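Local coordinates for protein putative thioesterase II (Thermobifida fusca, PDB 3BBJ) that probably hydrolyses the thioester bond of acyl-CoA or related substrates, as a double-hotdog protein of the acyl-CoA thioesterase family, at residues S187-V199 with L220-L233. Sequence-based numbering, arbitrary orientation.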
loop_
_atom_site.group_PDB
_atom_site.type_symbol
_atom_site.label_atom_id
_atom_site.label_comp_id
_atom_site.label_asym_id
_atom_site.label_seq_id
_atom_site.Cartn_x
_atom_site.Cartn_y
_atom_site.Cartn_z
ATOM N N SER A 187 -6.509 24.984 11.696
ATOM C CA SER A 187 -6.784 23.551 11.566
ATOM C C SER A 187 -7.847 23.210 10.530
ATOM O O SER A 187 -8.811 23.934 10.344
ATOM C CB SER A 187 -7.239 22.968 12.909
ATOM O OG SER A 187 -7.339 21.557 12.836
ATOM N N ALA A 188 -7.659 22.071 9.876
ATOM C CA ALA A 188 -8.607 21.545 8.899
ATOM C C ALA A 188 -10.040 21.513 9.442
ATOM O O ALA A 188 -10.292 21.003 10.549
ATOM C CB ALA A 188 -8.191 20.114 8.496
ATOM N N LYS A 189 -10.984 22.043 8.663
ATOM C CA LYS A 189 -12.407 21.935 9.029
ATOM C C LYS A 189 -12.893 20.490 8.883
ATOM O O LYS A 189 -13.569 19.958 9.775
ATOM C CB LYS A 189 -13.308 22.863 8.192
ATOM C CG LYS A 189 -13.963 23.979 8.995
ATOM C CD LYS A 189 -13.011 25.104 9.418
ATOM C CE LYS A 189 -12.956 26.240 8.395
ATOM N NZ LYS A 189 -12.420 27.480 9.029
ATOM N N ASP A 190 -12.556 19.874 7.749
ATOM C CA ASP A 190 -12.870 18.475 7.508
ATOM C C ASP A 190 -11.579 17.636 7.476
ATOM O O ASP A 190 -10.937 17.495 6.426
ATOM C CB ASP A 190 -13.662 18.292 6.213
ATOM C CG ASP A 190 -14.059 16.832 5.973
ATOM O OD1 ASP A 190 -14.230 16.079 6.968
ATOM O OD2 ASP A 190 -14.196 16.436 4.789
ATOM N N PRO A 191 -11.200 17.062 8.629
ATOM C CA PRO A 191 -10.008 16.227 8.744
ATOM C C PRO A 191 -9.877 15.161 7.658
ATOM O O PRO A 191 -8.779 14.901 7.173
ATOM C CB PRO A 191 -10.204 15.518 10.096
ATOM C CG PRO A 191 -11.063 16.383 10.871
ATOM C CD PRO A 191 -11.909 17.177 9.916
ATOM N N LEU A 192 -10.993 14.557 7.285
ATOM C CA LEU A 192 -10.977 13.448 6.338
ATOM C C LEU A 192 -10.510 13.896 4.983
ATOM O O LEU A 192 -9.840 13.143 4.269
ATOM C CB LEU A 192 -12.358 12.823 6.228
ATOM C CG LEU A 192 -12.798 12.112 7.502
ATOM C CD1 LEU A 192 -14.330 11.962 7.525
ATOM C CD2 LEU A 192 -12.080 10.760 7.600
ATOM N N ALA A 193 -10.869 15.128 4.635
ATOM C CA ALA A 193 -10.471 15.730 3.366
ATOM C C ALA A 193 -8.967 15.976 3.343
ATOM O O ALA A 193 -8.344 15.932 2.296
ATOM C CB ALA A 193 -11.235 17.054 3.150
ATOM N N PHE A 194 -8.398 16.213 4.524
ATOM C CA PHE A 194 -6.984 16.597 4.695
ATOM C C PHE A 194 -6.032 15.407 4.842
ATOM O O PHE A 194 -4.836 15.542 4.606
ATOM C CB PHE A 194 -6.886 17.520 5.920
ATOM C CG PHE A 194 -5.480 17.751 6.440
ATOM C CD1 PHE A 194 -4.550 18.452 5.693
ATOM C CD2 PHE A 194 -5.128 17.335 7.725
ATOM C CE1 PHE A 194 -3.264 18.687 6.190
ATOM C CE2 PHE A 194 -3.842 17.566 8.239
ATOM C CZ PHE A 194 -2.911 18.248 7.469
ATOM N N LEU A 195 -6.558 14.244 5.223
ATOM C CA LEU A 195 -5.714 13.051 5.404
ATOM C C LEU A 195 -4.838 12.734 4.178
ATOM O O LEU A 195 -3.638 12.504 4.329
ATOM C CB LEU A 195 -6.552 11.837 5.843
ATOM C CG LEU A 195 -7.129 11.908 7.270
ATOM C CD1 LEU A 195 -7.915 10.680 7.630
ATOM C CD2 LEU A 195 -6.015 12.117 8.292
ATOM N N PRO A 196 -5.417 12.746 2.964
ATOM C CA PRO A 196 -4.584 12.452 1.778
ATOM C C PRO A 196 -3.404 13.409 1.574
ATOM O O PRO A 196 -2.347 12.996 1.041
ATOM C CB PRO A 196 -5.571 12.510 0.602
ATOM C CG PRO A 196 -6.832 13.161 1.137
ATOM C CD PRO A 196 -6.837 12.986 2.632
ATOM N N LEU A 197 -3.553 14.668 1.993
ATOM C CA LEU A 197 -2.422 15.604 1.977
ATOM C C LEU A 197 -1.481 15.325 3.144
ATOM O O LEU A 197 -0.255 15.298 2.978
ATOM C CB LEU A 197 -2.886 17.074 2.032
ATOM C CG LEU A 197 -1.787 18.155 2.166
ATOM C CD1 LEU A 197 -0.745 18.029 1.084
ATOM C CD2 LEU A 197 -2.367 19.546 2.134
ATOM N N ALA A 198 -2.060 15.135 4.321
ATOM C CA ALA A 198 -1.304 14.872 5.553
ATOM C C ALA A 198 -0.303 13.738 5.402
ATOM O O ALA A 198 0.838 13.866 5.806
ATOM C CB ALA A 198 -2.261 14.583 6.695
ATOM N N VAL A 199 -0.710 12.640 4.782
ATOM C CA VAL A 199 0.157 11.470 4.637
ATOM C C VAL A 199 1.411 11.769 3.798
ATOM O O VAL A 199 2.385 11.017 3.858
ATOM C CB VAL A 199 -0.598 10.253 3.993
ATOM C CG1 VAL A 199 -1.881 9.945 4.713
ATOM C CG2 VAL A 199 -0.916 10.508 2.552
ATOM N N LEU A 220 1.649 5.334 -3.812
ATOM C CA LEU A 220 1.227 5.517 -2.424
ATOM C C LEU A 220 -0.143 4.891 -2.273
ATOM O O LEU A 220 -1.050 5.157 -3.074
ATOM C CB LEU A 220 1.190 7.005 -2.026
ATOM C CG LEU A 220 0.738 7.392 -0.607
ATOM C CD1 LEU A 220 1.167 8.808 -0.245
ATOM C CD2 LEU A 220 -0.772 7.253 -0.425
ATOM N N THR A 221 -0.264 4.026 -1.267
ATOM C CA THR A 221 -1.521 3.476 -0.822
ATOM C C THR A 221 -1.690 3.819 0.658
ATOM O O THR A 221 -0.763 3.655 1.445
ATOM C CB THR A 221 -1.587 1.964 -0.931
ATOM O OG1 THR A 221 -1.523 1.573 -2.307
ATOM C CG2 THR A 221 -2.904 1.461 -0.327
ATOM N N TRP A 222 -2.869 4.310 1.019
ATOM C CA TRP A 222 -3.157 4.644 2.403
ATOM C C TRP A 222 -4.585 4.222 2.815
ATOM O O TRP A 222 -5.506 4.175 2.012
ATOM C CB TRP A 222 -2.877 6.129 2.679
ATOM C CG TRP A 222 -3.973 7.041 2.292
ATOM C CD1 TRP A 222 -4.145 7.638 1.088
ATOM C CD2 TRP A 222 -5.056 7.481 3.117
ATOM N NE1 TRP A 222 -5.269 8.416 1.099
ATOM C CE2 TRP A 222 -5.859 8.329 2.329
ATOM C CE3 TRP A 222 -5.432 7.230 4.439
ATOM C CZ2 TRP A 222 -7.017 8.934 2.819
ATOM C CZ3 TRP A 222 -6.575 7.825 4.925
ATOM C CH2 TRP A 222 -7.354 8.677 4.119
ATOM N N HIS A 223 -4.734 3.882 4.081
ATOM C CA HIS A 223 -5.991 3.360 4.589
ATOM C C HIS A 223 -6.548 4.210 5.731
ATOM O O HIS A 223 -5.813 4.588 6.647
ATOM C CB HIS A 223 -5.768 1.933 5.096
ATOM C CG HIS A 223 -5.163 1.018 4.082
ATOM N ND1 HIS A 223 -5.818 0.661 2.924
ATOM C CD2 HIS A 223 -3.985 0.356 4.064
ATOM C CE1 HIS A 223 -5.063 -0.169 2.230
ATOM N NE2 HIS A 223 -3.943 -0.368 2.896
ATOM N N LEU A 224 -7.845 4.479 5.673
ATOM C CA LEU A 224 -8.561 5.217 6.715
ATOM C C LEU A 224 -9.099 4.183 7.682
ATOM O O LEU A 224 -9.861 3.323 7.264
ATOM C CB LEU A 224 -9.741 5.986 6.126
ATOM C CG LEU A 224 -10.567 6.811 7.115
ATOM C CD1 LEU A 224 -9.698 7.899 7.748
ATOM C CD2 LEU A 224 -11.783 7.403 6.418
ATOM N N ARG A 225 -8.738 4.297 8.965
ATOM C CA ARG A 225 -9.050 3.286 9.972
ATOM C C ARG A 225 -10.103 3.669 11.017
ATOM O O ARG A 225 -10.716 2.796 11.642
ATOM C CB ARG A 225 -7.760 2.915 10.699
ATOM C CG ARG A 225 -6.631 2.377 9.778
ATOM C CD ARG A 225 -7.116 1.307 8.815
ATOM N NE ARG A 225 -7.919 0.271 9.487
ATOM C CZ ARG A 225 -7.426 -0.746 10.199
ATOM N NH1 ARG A 225 -6.117 -0.901 10.368
ATOM N NH2 ARG A 225 -8.256 -1.624 10.749
ATOM N N ALA A 226 -10.256 4.972 11.233
ATOM C CA ALA A 226 -11.222 5.546 12.166
ATOM C C ALA A 226 -11.515 6.958 11.680
ATOM O O ALA A 226 -10.732 7.534 10.917
ATOM C CB ALA A 226 -10.646 5.600 13.571
ATOM N N ILE A 227 -12.661 7.494 12.094
ATOM C CA ILE A 227 -13.076 8.832 11.743
ATOM C C ILE A 227 -12.499 9.769 12.800
ATOM O O ILE A 227 -12.882 9.683 13.967
ATOM C CB ILE A 227 -14.613 8.954 11.742
ATOM C CG1 ILE A 227 -15.244 7.987 10.715
ATOM C CG2 ILE A 227 -15.035 10.400 11.484
ATOM C CD1 ILE A 227 -14.926 8.280 9.244
ATOM N N PRO A 228 -11.578 10.673 12.402
ATOM C CA PRO A 228 -10.968 11.537 13.388
ATOM C C PRO A 228 -11.821 12.760 13.691
ATOM O O PRO A 228 -12.586 13.239 12.835
ATOM C CB PRO A 228 -9.684 11.997 12.700
ATOM C CG PRO A 228 -10.048 12.066 11.283
ATOM C CD PRO A 228 -11.078 10.966 11.048
ATOM N N GLU A 229 -11.680 13.265 14.910
ATOM C CA GLU A 229 -12.290 14.538 15.254
ATOM C C GLU A 229 -11.277 15.603 14.802
ATOM O O GLU A 229 -10.081 15.325 14.748
ATOM C CB GLU A 229 -12.586 14.630 16.761
ATOM C CG GLU A 229 -13.904 15.329 17.114
ATOM C CD GLU A 229 -15.146 14.609 16.567
ATOM O OE1 GLU A 229 -15.374 13.442 16.949
ATOM O OE2 GLU A 229 -15.908 15.216 15.776
ATOM N N PRO A 230 -11.752 16.819 14.452
ATOM C CA PRO A 230 -10.830 17.885 14.027
ATOM C C PRO A 230 -9.683 18.159 14.991
ATOM O O PRO A 230 -9.793 17.885 16.189
ATOM C CB PRO A 230 -11.741 19.110 13.900
ATOM C CG PRO A 230 -13.099 18.546 13.596
ATOM C CD PRO A 230 -13.162 17.275 14.399
ATOM N N GLY A 231 -8.582 18.664 14.436
ATOM C CA GLY A 231 -7.405 19.022 15.212
ATOM C C GLY A 231 -6.140 18.446 14.619
ATOM O O GLY A 231 -6.197 17.640 13.669
ATOM N N PRO A 232 -4.982 18.841 15.184
ATOM C CA PRO A 232 -3.714 18.392 14.651
ATOM C C PRO A 232 -3.577 16.878 14.763
ATOM O O PRO A 232 -4.074 16.268 15.719
ATOM C CB PRO A 232 -2.687 19.103 15.545
ATOM C CG PRO A 232 -3.398 19.425 16.775
ATOM C CD PRO A 232 -4.794 19.714 16.351
ATOM N N LEU A 233 -2.899 16.282 13.793
ATOM C CA LEU A 233 -2.662 14.840 13.810
ATOM C C LEU A 233 -1.252 14.555 14.294
ATOM O O LEU A 233 -0.313 15.256 13.914
ATOM C CB LEU A 233 -2.889 14.261 12.416
ATOM C CG LEU A 233 -4.336 14.469 11.951
ATOM C CD1 LEU A 233 -4.526 14.249 10.455
ATOM C CD2 LEU A 233 -5.256 13.578 12.760
HETATM O O HOH W 1 -8.767 19.213 11.561
#
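L195 of the short helix 191-198 meets W222 and L224 of strand 217-224, a pairing that illustrates how a hotdog fold, probably the C-terminal of two hotdog domains, lays a helix against its antiparallel sheet. The tight part centres on L195, whose two methyls part company: CD1 presses on L224 CD1 at 3.3 Å, closer than usual van der Waals contact, while CD2 meets L233 CD1 at 3.4 Å. W222 lies across this leucine at about a right angle, its CH2 3.7 Å from L195 CB. W222 CG sits between its backbone N and carbonyl carbon (chi1 83°), which turns the indole toward the helix, and V199 CG1 rests over one face, offset toward the rim. Replacing W222 by an alanine is likely to open a gap beside L195 and P196 and to leave V199 CG1 without the ring face it packs on. At the helix start the buried P191 still packs closely, its CG 3.5 Å from P230 CA, but P230 itself is exposed, and here the loose side begins. Beyond the prolines a water bridges the segments: it donates to S187 OG, itself bonded to D179, and to A188 O, and accepts from G231 N at 2.9 Å.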